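Long-range contacts in lysyl-trna-dependent l-ysyl-phosphatidylgycerol synthase (Bacillus licheniformis, PDB 4V36), which catalyses transfer of lysine from lysyl-tRNA to the membrane lipid phosphatidylglycerol, acting as a bacterial resistance factor: residues Q167-W172 against L225-K230; E205-M210 against S229-K234; E117-D122 against F256-A261; K179-G184 against T327-R332. All coordinates share one frame; numbering follows the deposited sequence.

Interaction 1. Residues Q167-W172 against L225-K230. With LYN (2,6-diamino-hexanoic acid amide), chain C.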
loop_
_atom_site.group_PDB
_atom_site.type_symbol
_atom_site.label_atom_id
_atom_site.label_comp_id
_atom_site.label_asym_id
_atom_site.label_seq_id
_atom_site.Cartn_x
_atom_site.Cartn_y
_atom_site.Cartn_z
ATOM N N GLN A 167 12.162 16.854 -7.497
ATOM C CA GLN A 167 13.383 16.613 -8.260
ATOM C C GLN A 167 13.883 15.189 -8.042
ATOM O O GLN A 167 14.307 14.519 -8.983
ATOM C CB GLN A 167 14.467 17.621 -7.875
ATOM C CG GLN A 167 14.145 19.053 -8.268
ATOM C CD GLN A 167 15.150 20.051 -7.727
ATOM O OE1 GLN A 167 16.094 19.682 -7.029
ATOM N NE2 GLN A 167 14.951 21.324 -8.047
ATOM N N VAL A 168 13.825 14.735 -6.795
ATOM C CA VAL A 168 14.184 13.363 -6.458
ATOM C C VAL A 168 13.190 12.380 -7.074
ATOM O O VAL A 168 13.578 11.351 -7.629
ATOM C CB VAL A 168 14.237 13.154 -4.931
ATOM C CG1 VAL A 168 14.412 11.681 -4.594
ATOM C CG2 VAL A 168 15.354 13.989 -4.319
ATOM N N SER A 169 11.907 12.714 -6.981
ATOM C CA SER A 169 10.848 11.864 -7.515
ATOM C C SER A 169 10.926 11.740 -9.034
ATOM O O SER A 169 10.889 10.633 -9.572
ATOM C CB SER A 169 9.475 12.403 -7.106
ATOM O OG SER A 169 8.433 11.643 -7.694
ATOM N N ASP A 170 11.035 12.876 -9.719
ATOM C CA ASP A 170 11.119 12.895 -11.179
ATOM C C ASP A 170 12.316 12.098 -11.684
ATOM O O ASP A 170 12.221 11.384 -12.682
ATOM C CB ASP A 170 11.204 14.333 -11.698
ATOM C CG ASP A 170 9.884 15.071 -11.595
ATOM O OD1 ASP A 170 8.838 14.406 -11.446
ATOM O OD2 ASP A 170 9.895 16.318 -11.673
ATOM N N GLU A 171 13.441 12.227 -10.990
ATOM C CA GLU A 171 14.657 11.519 -11.366
ATOM C C GLU A 171 14.490 10.017 -11.154
ATOM O O GLU A 171 14.989 9.206 -11.935
ATOM C CB GLU A 171 15.847 12.048 -10.562
ATOM C CG GLU A 171 17.205 11.618 -11.087
ATOM C CD GLU A 171 18.342 12.396 -10.450
ATOM O OE1 GLU A 171 18.075 13.177 -9.513
ATOM O OE2 GLU A 171 19.500 12.231 -10.887
ATOM N N TRP A 172 13.772 9.658 -10.096
ATOM C CA TRP A 172 13.513 8.262 -9.772
ATOM C C TRP A 172 12.562 7.623 -10.782
ATOM O O TRP A 172 12.745 6.471 -11.173
ATOM C CB TRP A 172 12.937 8.150 -8.358
ATOM C CG TRP A 172 12.716 6.747 -7.890
ATOM C CD1 TRP A 172 13.641 5.917 -7.327
ATOM C CD2 TRP A 172 11.485 6.014 -7.926
ATOM N NE1 TRP A 172 13.065 4.708 -7.018
ATOM C CE2 TRP A 172 11.743 4.743 -7.374
ATOM C CE3 TRP A 172 10.193 6.306 -8.375
ATOM C CZ2 TRP A 172 10.757 3.765 -7.259
ATOM C CZ3 TRP A 172 9.216 5.333 -8.259
ATOM C CH2 TRP A 172 9.503 4.078 -7.706
ATOM N N LEU A 225 5.443 5.857 -0.595
ATOM C CA LEU A 225 6.452 6.180 -1.591
ATOM C C LEU A 225 7.852 6.001 -1.018
ATOM O O LEU A 225 8.108 6.348 0.134
ATOM C CB LEU A 225 6.278 7.617 -2.098
ATOM C CG LEU A 225 5.218 7.914 -3.163
ATOM C CD1 LEU A 225 3.803 7.710 -2.637
ATOM C CD2 LEU A 225 5.394 9.329 -3.688
ATOM N N MET A 226 8.747 5.441 -1.824
ATOM C CA MET A 226 10.171 5.409 -1.502
ATOM C C MET A 226 10.960 5.698 -2.770
ATOM O O MET A 226 11.080 4.843 -3.647
ATOM C CB MET A 226 10.591 4.063 -0.907
ATOM C CG MET A 226 12.103 3.919 -0.768
ATOM S SD MET A 226 12.657 2.325 -0.132
ATOM C CE MET A 226 12.427 2.555 1.628
ATOM N N ARG A 227 11.480 6.916 -2.873
ATOM C CA ARG A 227 12.134 7.351 -4.099
ATOM C C ARG A 227 13.486 7.989 -3.817
ATOM O O ARG A 227 13.674 8.642 -2.791
ATOM C CB ARG A 227 11.224 8.318 -4.861
ATOM C CG ARG A 227 9.861 7.708 -5.170
ATOM C CD ARG A 227 8.946 8.622 -5.954
ATOM N NE ARG A 227 7.691 7.937 -6.252
ATOM C CZ ARG A 227 6.700 8.455 -6.968
ATOM N NH1 ARG A 227 6.807 9.677 -7.471
ATOM N NH2 ARG A 227 5.601 7.745 -7.182
ATOM N N TYR A 228 14.426 7.787 -4.733
ATOM C CA TYR A 228 15.788 8.270 -4.554
ATOM C C TYR A 228 16.389 8.759 -5.868
ATOM O O TYR A 228 16.011 8.296 -6.943
ATOM C CB TYR A 228 16.663 7.170 -3.951
ATOM C CG TYR A 228 16.543 5.837 -4.658
ATOM C CD1 TYR A 228 17.282 5.565 -5.801
ATOM C CD2 TYR A 228 15.693 4.850 -4.178
ATOM C CE1 TYR A 228 17.175 4.350 -6.450
ATOM C CE2 TYR A 228 15.580 3.630 -4.820
ATOM C CZ TYR A 228 16.324 3.387 -5.955
ATOM O OH TYR A 228 16.216 2.176 -6.597
ATOM N N SER A 229 17.326 9.695 -5.772
ATOM C CA SER A 229 17.992 10.238 -6.952
ATOM C C SER A 229 19.133 9.332 -7.409
ATOM O O SER A 229 19.448 8.340 -6.753
ATOM C CB SER A 229 18.514 11.648 -6.670
ATOM O OG SER A 229 19.380 11.652 -5.549
ATOM N N LYS A 230 19.752 9.682 -8.532
ATOM C CA LYS A 230 20.812 8.862 -9.108
ATOM C C LYS A 230 22.111 8.957 -8.314
ATOM O O LYS A 230 22.995 8.113 -8.462
ATOM C CB LYS A 230 21.066 9.258 -10.566
ATOM C CG LYS A 230 19.862 9.091 -11.478
ATOM C CD LYS A 230 19.297 7.683 -11.400
ATOM C CE LYS A 230 18.043 7.542 -12.247
ATOM N NZ LYS A 230 17.356 6.240 -12.013
HETATM N N LYN C . 7.176 4.741 -4.790
HETATM C CA LYN C . 5.923 4.744 -5.523
HETATM C CB LYN C . 6.148 4.177 -6.922
HETATM C CG LYN C . 4.855 4.084 -7.722
HETATM C CD LYN C . 5.120 4.239 -9.216
HETATM C CE LYN C . 6.027 3.135 -9.745
HETATM N NZ LYN C . 6.285 3.351 -11.194
HETATM C C LYN C . 4.899 3.925 -4.792
HETATM O O LYN C . 5.226 2.855 -4.301
HETATM N NT LYN C . 3.656 4.392 -4.684
#
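Helix 167-172 lies across strand 225-228 at close to a right angle (84°), their axes approaching to 6.8 Å, with Val168 and Trp172 set against the strand. Val168 uses CG1, 3.6 Å from Arg227 O; a short branched side chain suits so close a pass between helix and strand. With CG anti to the backbone N (chi1 -176°), the Trp172 indole reaches along the strand between Arg227 and Tyr228. Its five-membered ring presents an edge to the face of the Tyr228 ring in a T-shaped stack, centroids 4.6 Å apart, and NE1 lies over that face. Arg227 CG sits over the indole's six-membered ring, 3.8 Å from its centroid, a CH-pi contact. Beyond CG the arginine runs extended to its guanidinium, where NH1 donates to Ser169 OG at 2.6 Å, the acceptor almost exactly in the guanidinium plane. NH2 forms a salt bridge with Glu178, so two of the arginine's nitrogens are gripped and its rotation is restricted. Glu171, farther along the helix, lays its carboxylate beside Ser229 CB and Lys230 CG, and OE2 accepts a weak bond from Lys230 N. The bound lysine amide packs against this framework: Trp172 CH2 is 3.4 Å from its CB, and Arg227 NH2 equally near its CA. A helix crossing a sheet strand thus forms one wall of the lysine amide pocket in this acetyltransferase-clan domain.

Interaction 2. Residues E205-M210 against S229-K234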
loop_
_atom_site.group_PDB
_atom_site.type_symbol
_atom_site.label_atom_id
_atom_site.label_comp_id
_atom_site.label_asym_id
_atom_site.label_seq_id
_atom_site.Cartn_x
_atom_site.Cartn_y
_atom_site.Cartn_z
ATOM N N GLU A 205 22.055 17.680 1.021
ATOM C CA GLU A 205 21.232 17.464 -0.161
ATOM C C GLU A 205 20.358 16.225 -0.012
ATOM O O GLU A 205 20.854 15.128 0.245
ATOM C CB GLU A 205 22.105 17.336 -1.411
ATOM C CG GLU A 205 21.310 17.171 -2.695
ATOM C CD GLU A 205 22.191 16.927 -3.904
ATOM O OE1 GLU A 205 23.409 16.721 -3.721
ATOM O OE2 GLU A 205 21.663 16.944 -5.035
ATOM N N ILE A 206 19.052 16.411 -0.175
ATOM C CA ILE A 206 18.098 15.313 -0.099
ATOM C C ILE A 206 18.279 14.361 -1.277
ATOM O O ILE A 206 18.117 14.754 -2.432
ATOM C CB ILE A 206 16.647 15.830 -0.082
ATOM C CG1 ILE A 206 16.434 16.780 1.099
ATOM C CG2 ILE A 206 15.665 14.673 -0.028
ATOM C CD1 ILE A 206 15.040 17.363 1.169
ATOM N N VAL A 207 18.616 13.110 -0.980
ATOM C CA VAL A 207 18.832 12.118 -2.028
ATOM C C VAL A 207 17.756 11.037 -2.024
ATOM O O VAL A 207 17.708 10.203 -2.926
ATOM C CB VAL A 207 20.211 11.444 -1.892
ATOM C CG1 VAL A 207 21.315 12.491 -1.898
ATOM C CG2 VAL A 207 20.270 10.606 -0.627
ATOM N N ALA A 208 16.895 11.056 -1.010
ATOM C CA ALA A 208 15.815 10.077 -0.905
ATOM C C ALA A 208 14.716 10.560 0.036
ATOM O O ALA A 208 14.981 11.317 0.968
ATOM C CB ALA A 208 16.359 8.733 -0.432
ATOM N N PHE A 209 13.483 10.123 -0.207
ATOM C CA PHE A 209 12.382 10.460 0.691
ATOM C C PHE A 209 11.321 9.368 0.751
ATOM O O PHE A 209 11.141 8.603 -0.198
ATOM C CB PHE A 209 11.737 11.790 0.284
ATOM C CG PHE A 209 10.875 11.705 -0.948
ATOM C CD1 PHE A 209 11.425 11.879 -2.206
ATOM C CD2 PHE A 209 9.510 11.475 -0.844
ATOM C CE1 PHE A 209 10.635 11.809 -3.340
ATOM C CE2 PHE A 209 8.717 11.404 -1.973
ATOM C CZ PHE A 209 9.279 11.574 -3.222
ATOM N N MET A 210 10.624 9.307 1.882
ATOM C CA MET A 210 9.516 8.379 2.080
ATOM C C MET A 210 8.423 9.059 2.892
ATOM O O MET A 210 8.716 9.875 3.764
ATOM C CB MET A 210 9.976 7.109 2.801
ATOM C CG MET A 210 11.078 6.333 2.103
ATOM S SD MET A 210 12.421 5.923 3.232
ATOM C CE MET A 210 13.000 7.561 3.666
ATOM N N SER A 229 17.326 9.695 -5.772
ATOM C CA SER A 229 17.992 10.238 -6.952
ATOM C C SER A 229 19.133 9.332 -7.409
ATOM O O SER A 229 19.448 8.340 -6.753
ATOM C CB SER A 229 18.514 11.648 -6.670
ATOM O OG SER A 229 19.380 11.652 -5.549
ATOM N N LYS A 230 19.752 9.682 -8.532
ATOM C CA LYS A 230 20.812 8.862 -9.108
ATOM C C LYS A 230 22.111 8.957 -8.314
ATOM O O LYS A 230 22.995 8.113 -8.462
ATOM C CB LYS A 230 21.066 9.258 -10.566
ATOM C CG LYS A 230 19.862 9.091 -11.478
ATOM C CD LYS A 230 19.297 7.683 -11.400
ATOM C CE LYS A 230 18.043 7.542 -12.247
ATOM N NZ LYS A 230 17.356 6.240 -12.013
ATOM N N LYS A 231 22.228 9.982 -7.477
ATOM C CA LYS A 231 23.434 10.163 -6.675
ATOM C C LYS A 231 23.347 9.397 -5.358
ATOM O O LYS A 231 24.265 9.444 -4.541
ATOM C CB LYS A 231 23.689 11.646 -6.404
ATOM C CG LYS A 231 22.610 12.334 -5.588
ATOM C CD LYS A 231 23.073 13.703 -5.116
ATOM C CE LYS A 231 23.538 14.566 -6.279
ATOM N NZ LYS A 231 22.434 14.854 -7.236
ATOM N N ALA A 232 22.237 8.692 -5.157
ATOM C CA ALA A 232 22.079 7.842 -3.985
ATOM C C ALA A 232 22.940 6.592 -4.129
ATOM O O ALA A 232 22.938 5.953 -5.182
ATOM C CB ALA A 232 20.621 7.469 -3.788
ATOM N N PRO A 233 23.685 6.242 -3.070
ATOM C CA PRO A 233 24.613 5.105 -3.084
ATOM C C PRO A 233 23.921 3.767 -3.323
ATOM O O PRO A 233 22.699 3.673 -3.220
ATOM C CB PRO A 233 25.235 5.141 -1.683
ATOM C CG PRO A 233 25.032 6.535 -1.205
ATOM C CD PRO A 233 23.724 6.966 -1.788
ATOM N N LYS A 234 24.708 2.744 -3.640
ATOM C CA LYS A 234 24.178 1.399 -3.821
ATOM C C LYS A 234 23.685 0.845 -2.489
ATOM O O LYS A 234 24.275 1.107 -1.441
ATOM C CB LYS A 234 25.241 0.478 -4.423
#
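Lys231 reaches across to Val207 and Glu205 from the type I beta turn that runs from Ser229 to Ala232. Its CB leads toward strand 206-210, with CG set between the backbone N and the carbonyl carbon (chi1 63°). CG then lies 3.9 Å from Val207 CG1, and CD meets the same methyl at a similar distance, the two side chains crossing at about a right angle. Here the chain bends. It meets Glu205 from the opposite direction, CD and CE against the carboxylate, CE 3.3 Å from Glu205 OE1, and NZ ends 3.1 Å from Glu205 OE2 in a salt bridge whose hydrogen bond is weak. A lysine fits because its methylenes can cover valine while its ammonium meets the carboxylate. Nearer the sheet, Ser229 N donates to Val207 O at 2.9 Å, a fairly straight bond (161°), and Ser229 OG adds a weak bond to the same oxygen. Ala232 CB lies 4.4 Å from Val207 CB, small enough to sit beside the strand. Val207 itself belongs to a classic beta bulge, since it and Ala208 both face Leu199. The whole is a beta turn at the end of an antiparallel strand pair, where strand 220-228 gives way to the loop before helix 236-251.

Interaction 3. Residues E117-D122 against F256-A261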
loop_
_atom_site.group_PDB
_atom_site.type_symbol
_atom_site.label_atom_id
_atom_site.label_comp_id
_atom_site.label_asym_id
_atom_site.label_seq_id
_atom_site.Cartn_x
_atom_site.Cartn_y
_atom_site.Cartn_z
ATOM N N GLU A 117 1.690 -11.635 -0.154
ATOM C CA GLU A 117 1.778 -11.481 1.291
ATOM C C GLU A 117 2.524 -10.208 1.667
ATOM O O GLU A 117 3.509 -9.842 1.027
ATOM C CB GLU A 117 2.465 -12.698 1.919
ATOM C CG GLU A 117 1.632 -13.971 1.876
ATOM C CD GLU A 117 2.407 -15.198 2.320
ATOM O OE1 GLU A 117 3.513 -15.432 1.788
ATOM O OE2 GLU A 117 1.905 -15.933 3.196
ATOM N N GLU A 118 2.040 -9.532 2.705
ATOM C CA GLU A 118 2.701 -8.341 3.220
ATOM C C GLU A 118 3.788 -8.718 4.217
ATOM O O GLU A 118 3.562 -9.522 5.120
ATOM C CB GLU A 118 1.690 -7.400 3.880
ATOM C CG GLU A 118 0.766 -6.688 2.908
ATOM C CD GLU A 118 -0.178 -5.728 3.605
ATOM O OE1 GLU A 118 -0.362 -5.859 4.834
ATOM O OE2 GLU A 118 -0.734 -4.841 2.925
ATOM N N ALA A 119 4.968 -8.132 4.049
ATOM C CA ALA A 119 6.081 -8.385 4.954
ATOM C C ALA A 119 5.967 -7.517 6.201
ATOM O O ALA A 119 6.122 -6.297 6.136
ATOM C CB ALA A 119 7.405 -8.137 4.251
ATOM N N ILE A 120 5.693 -8.152 7.336
ATOM C CA ILE A 120 5.567 -7.441 8.602
ATOM C C ILE A 120 6.781 -7.700 9.486
ATOM O O ILE A 120 6.968 -8.806 9.988
ATOM C CB ILE A 120 4.294 -7.854 9.359
ATOM C CG1 ILE A 120 3.083 -7.817 8.424
ATOM C CG2 ILE A 120 4.080 -6.956 10.569
ATOM C CD1 ILE A 120 2.841 -6.466 7.790
ATOM N N VAL A 121 7.600 -6.670 9.675
ATOM C CA VAL A 121 8.837 -6.802 10.433
ATOM C C VAL A 121 8.662 -6.399 11.893
ATOM O O VAL A 121 8.199 -5.299 12.192
ATOM C CB VAL A 121 9.963 -5.954 9.813
ATOM C CG1 VAL A 121 11.210 -5.999 10.682
ATOM C CG2 VAL A 121 10.272 -6.436 8.407
ATOM N N ASP A 122 9.035 -7.301 12.798
ATOM C CA ASP A 122 9.021 -7.016 14.228
ATOM C C ASP A 122 10.158 -6.059 14.574
ATOM O O ASP A 122 11.330 -6.423 14.493
ATOM C CB ASP A 122 9.141 -8.314 15.031
ATOM C CG ASP A 122 8.782 -8.139 16.500
ATOM O OD1 ASP A 122 8.925 -7.019 17.034
ATOM O OD2 ASP A 122 8.356 -9.134 17.124
ATOM N N PHE A 256 6.436 -3.056 11.414
ATOM C CA PHE A 256 6.511 -2.263 10.193
ATOM C C PHE A 256 6.014 -3.072 8.999
ATOM O O PHE A 256 6.400 -4.225 8.814
ATOM C CB PHE A 256 7.941 -1.780 9.941
ATOM C CG PHE A 256 8.045 -0.713 8.885
ATOM C CD1 PHE A 256 8.102 -1.048 7.541
ATOM C CD2 PHE A 256 8.087 0.625 9.238
ATOM C CE1 PHE A 256 8.195 -0.068 6.569
ATOM C CE2 PHE A 256 8.181 1.610 8.271
ATOM C CZ PHE A 256 8.235 1.263 6.936
ATOM N N ASN A 257 5.155 -2.458 8.193
ATOM C CA ASN A 257 4.641 -3.102 6.991
ATOM C C ASN A 257 5.483 -2.714 5.781
ATOM O O ASN A 257 5.457 -1.567 5.343
ATOM C CB ASN A 257 3.173 -2.723 6.771
ATOM C CG ASN A 257 2.478 -3.616 5.757
ATOM O OD1 ASN A 257 3.113 -4.204 4.881
ATOM N ND2 ASN A 257 1.159 -3.718 5.872
ATOM N N MET A 258 6.232 -3.672 5.246
ATOM C CA MET A 258 7.099 -3.407 4.103
ATOM C C MET A 258 6.352 -3.510 2.778
ATOM O O MET A 258 6.956 -3.438 1.709
ATOM C CB MET A 258 8.289 -4.367 4.098
ATOM C CG MET A 258 9.230 -4.201 5.274
ATOM S SD MET A 258 10.747 -5.148 5.053
ATOM C CE MET A 258 11.412 -4.378 3.581
ATOM N N GLY A 259 5.037 -3.683 2.849
ATOM C CA GLY A 259 4.229 -3.801 1.651
ATOM C C GLY A 259 4.106 -5.239 1.188
ATOM O O GLY A 259 4.725 -6.141 1.754
ATOM N N MET A 260 3.310 -5.453 0.146
ATOM C CA MET A 260 3.039 -6.802 -0.335
ATOM C C MET A 260 4.194 -7.357 -1.163
ATOM O O MET A 260 4.875 -6.623 -1.881
ATOM C CB MET A 260 1.745 -6.824 -1.155
ATOM C CG MET A 260 1.174 -8.218 -1.368
ATOM S SD MET A 260 -0.461 -8.203 -2.127
ATOM C CE MET A 260 -0.072 -7.558 -3.749
ATOM N N ALA A 261 4.408 -8.661 -1.048
ATOM C CA ALA A 261 5.409 -9.360 -1.838
ATOM C C ALA A 261 4.751 -10.536 -2.551
ATOM O O ALA A 261 3.735 -11.052 -2.081
ATOM C CB ALA A 261 6.554 -9.833 -0.954
#
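Glu117 opens the strand as an antiparallel hydrogen-bonded pair with Ala261, its carboxylate turned away to salt bridges with Arg296 and Lys114. Glu118 faces Met260 as a non-hydrogen-bonded pair, CA atoms only 3.9 Å apart. Its side chain crosses Asn257, whose ND2 donates to Glu118 OE1 at 2.8 Å from above the carboxylate plane, the flat groups turned 73° apart. Asn257 CG lies opposite its backbone N (chi1 -166°), which carries the amide to Glu118 and lets OD1 take Gly259 N at 2.8 Å, an Asx turn that fixes the amide's flip. Ala119 faces both Met258 and Gly259, a beta bulge with the extra residue in 256-261: its N donates to Gly259 O, its O accepts from Met258 N at 2.8 Å, and its small CB packs on Met258 CB. Gly259 takes a positive phi (89°) that would push a CB against the preceding carbonyl oxygen. Ile120, a non-hydrogen-bonded pair with Asn257, restores the ladder and lays CD1 3.5 Å from Asn257 CG. Val121 N donates to Phe256 O at 2.9 Å, Phe256 N donates back to Val121 O, and Val121 CG2 sits 3.6 Å from Met258 SD. A buried acid-amide pair thus lies among Ile120 and Met260 on one face, while Val121, Phe256 and Met258 turn to helix 236-251 on the other; Arg307 and Lys309, in long, weak ion pairs, may partly offset the charge of Glu118.

Interaction 4. Residues K179-G184 against T327-R332. With LYN (2,6-diamino-hexanoic acid amide), chain C.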
loop_
_atom_site.group_PDB
_atom_site.type_symbol
_atom_site.label_atom_id
_atom_site.label_comp_id
_atom_site.label_asym_id
_atom_site.label_seq_id
_atom_site.Cartn_x
_atom_site.Cartn_y
_atom_site.Cartn_z
ATOM N N LYS A 179 1.562 5.523 -11.029
ATOM C CA LYS A 179 0.487 4.552 -10.871
ATOM C C LYS A 179 -0.454 5.040 -9.777
ATOM O O LYS A 179 -0.122 5.970 -9.043
ATOM C CB LYS A 179 1.046 3.169 -10.537
ATOM C CG LYS A 179 1.897 2.564 -11.643
ATOM C CD LYS A 179 2.486 1.226 -11.226
ATOM C CE LYS A 179 3.289 0.601 -12.357
ATOM N NZ LYS A 179 4.388 1.490 -12.821
ATOM N N GLY A 180 -1.624 4.420 -9.662
ATOM C CA GLY A 180 -2.612 4.881 -8.704
ATOM C C GLY A 180 -3.451 3.794 -8.065
ATOM O O GLY A 180 -3.029 2.639 -7.968
ATOM N N PHE A 181 -4.644 4.184 -7.621
ATOM C CA PHE A 181 -5.595 3.298 -6.950
ATOM C C PHE A 181 -5.013 2.670 -5.685
ATOM O O PHE A 181 -5.239 3.164 -4.580
ATOM C CB PHE A 181 -6.083 2.203 -7.905
ATOM C CG PHE A 181 -7.158 1.331 -7.322
ATOM C CD1 PHE A 181 -8.412 1.849 -7.045
ATOM C CD2 PHE A 181 -6.914 -0.005 -7.051
ATOM C CE1 PHE A 181 -9.404 1.051 -6.506
ATOM C CE2 PHE A 181 -7.901 -0.809 -6.512
ATOM C CZ PHE A 181 -9.149 -0.280 -6.239
ATOM N N SER A 182 -4.266 1.582 -5.851
ATOM C CA SER A 182 -3.701 0.861 -4.713
ATOM C C SER A 182 -2.276 1.304 -4.410
ATOM O O SER A 182 -1.673 0.859 -3.432
ATOM C CB SER A 182 -3.729 -0.645 -4.970
ATOM O OG SER A 182 -2.946 -0.973 -6.103
ATOM N N LEU A 183 -1.737 2.170 -5.259
ATOM C CA LEU A 183 -0.401 2.717 -5.054
ATOM C C LEU A 183 -0.470 4.233 -4.957
ATOM O O LEU A 183 -1.374 4.859 -5.511
ATOM C CB LEU A 183 0.539 2.303 -6.189
ATOM C CG LEU A 183 0.782 0.803 -6.380
ATOM C CD1 LEU A 183 1.632 0.544 -7.614
ATOM C CD2 LEU A 183 1.434 0.201 -5.148
ATOM N N GLY A 184 0.484 4.824 -4.249
ATOM C CA GLY A 184 0.526 6.266 -4.116
ATOM C C GLY A 184 1.308 6.921 -5.234
ATOM O O GLY A 184 2.075 6.266 -5.941
ATOM N N THR A 327 -5.161 -4.412 -12.785
ATOM C CA THR A 327 -3.812 -4.008 -13.168
ATOM C C THR A 327 -3.831 -2.696 -13.948
ATOM O O THR A 327 -3.033 -1.796 -13.683
ATOM C CB THR A 327 -3.118 -5.092 -14.015
ATOM O OG1 THR A 327 -2.997 -6.296 -13.247
ATOM C CG2 THR A 327 -1.735 -4.635 -14.443
ATOM N N ARG A 328 -4.752 -2.586 -14.899
ATOM C CA ARG A 328 -4.884 -1.363 -15.686
ATOM C C ARG A 328 -5.403 -0.212 -14.831
ATOM O O ARG A 328 -5.065 0.947 -15.069
ATOM C CB ARG A 328 -5.807 -1.587 -16.886
ATOM C CG ARG A 328 -5.174 -2.399 -18.001
ATOM C CD ARG A 328 -6.141 -2.629 -19.153
ATOM N NE ARG A 328 -6.569 -1.384 -19.786
ATOM C CZ ARG A 328 -5.929 -0.800 -20.795
ATOM N NH1 ARG A 328 -4.823 -1.342 -21.285
ATOM N NH2 ARG A 328 -6.393 0.330 -21.311
ATOM N N LEU A 329 -6.225 -0.539 -13.839
ATOM C CA LEU A 329 -6.741 0.460 -12.910
ATOM C C LEU A 329 -5.602 1.069 -12.099
ATOM O O LEU A 329 -5.570 2.276 -11.854
ATOM C CB LEU A 329 -7.787 -0.156 -11.981
ATOM C CG LEU A 329 -8.334 0.750 -10.876
ATOM C CD1 LEU A 329 -8.997 1.984 -11.469
ATOM C CD2 LEU A 329 -9.306 -0.019 -9.993
ATOM N N ILE A 330 -4.666 0.222 -11.686
ATOM C CA ILE A 330 -3.469 0.679 -10.992
ATOM C C ILE A 330 -2.619 1.523 -11.943
ATOM O O ILE A 330 -1.930 2.451 -11.522
ATOM C CB ILE A 330 -2.654 -0.512 -10.445
ATOM C CG1 ILE A 330 -3.505 -1.322 -9.463
ATOM C CG2 ILE A 330 -1.380 -0.039 -9.765
ATOM C CD1 ILE A 330 -2.833 -2.581 -8.960
ATOM N N GLY A 331 -2.699 1.211 -13.234
ATOM C CA GLY A 331 -2.022 1.989 -14.255
ATOM C C GLY A 331 -2.807 3.224 -14.669
ATOM O O GLY A 331 -2.472 3.877 -15.658
ATOM N N ARG A 332 -3.861 3.524 -13.912
ATOM C CA ARG A 332 -4.687 4.721 -14.097
ATOM C C ARG A 332 -5.456 4.721 -15.419
ATOM O O ARG A 332 -5.601 5.763 -16.059
ATOM C CB ARG A 332 -3.826 5.987 -13.989
ATOM C CG ARG A 332 -2.984 6.045 -12.722
ATOM C CD ARG A 332 -3.276 7.294 -11.906
ATOM N NE ARG A 332 -2.677 8.493 -12.481
ATOM C CZ ARG A 332 -2.928 9.727 -12.059
ATOM N NH1 ARG A 332 -3.776 9.931 -11.060
ATOM N NH2 ARG A 332 -2.337 10.762 -12.640
HETATM N N LYN C . 7.176 4.741 -4.790
HETATM C CA LYN C . 5.923 4.744 -5.523
HETATM C CB LYN C . 6.148 4.177 -6.922
HETATM C CG LYN C . 4.855 4.084 -7.722
HETATM C CD LYN C . 5.120 4.239 -9.216
HETATM C CE LYN C . 6.027 3.135 -9.745
HETATM N NZ LYN C . 6.285 3.351 -11.194
HETATM C C LYN C . 4.899 3.925 -4.792
HETATM O O LYN C . 5.226 2.855 -4.301
HETATM N NT LYN C . 3.656 4.392 -4.684
#
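Phe181 and Leu329 make the apolar centre, where a type II' beta turn, Gly180 to Leu183, settles on the C-terminal end of helix 319-330. Leu329 CD2 stands over the middle of the phenyl face, 3.5 Å from the centroid and only 5° off its normal, a nearly ideal CH-pi contact. With CG anti to the backbone N (chi1 -175°), the Phe181 ring is carried to the methyl and on to Val62, Leu64 and Ala55 of the adjoining strands. A leucine suits the place because its branch delivers a single methyl onto the ring. Ile330 fills the next position. Its CG2 touches Leu183 CD1 at 3.7 Å, while CD1 lies 3.3 Å from Ser182 OG, so the branched side chain spans the second half of the turn.

Further out the contact becomes polar. Gly180 N donates to Ile330 O at 2.7 Å, nearly straight at 166°, using a carbonyl at the end of the helix. Gly180, with no CB, lets Arg332 CG and CD pass close to its backbone. Arg332, at positive phi, is the C-prime residue of the Schellman motif that ends the helix, and its guanidinium makes a cation-pi contact with Phe185. On the pocket side Lys179 passes CB close to Ile330 O, and its amine is in a cation-pi contact with Tyr288. Gly184 O accepts from the amide nitrogen NT of the bound lysine amide at 2.8 Å, and Lys179 NZ approaches the ligand's own amine, NZ, to 3.1 Å.

In the fold
Following the chain from the N terminus, the first segment to take part is on strand 111-122; interaction 3 closes it onto strand 255-261, a long loop within which interactions 1 and 2 are both nested. Helix 159-173 comes next, and interaction 1 joins it to strand 220-228. The turn at 179-184 opens interaction 4, closed only by the end of helix 319-330, so it crosses interactions 1 and 3 and encloses interaction 2. Interactions 1 and 2 end on the shared Ser229 and Lys230 and touch directly through neighbouring strands 206-213 and 220-228. Interactions 1, 2 and 3 all reach one mixed sheet, interaction 3 pairing two of its strands; interactions 1 and 4 meet at the bound lysine amide.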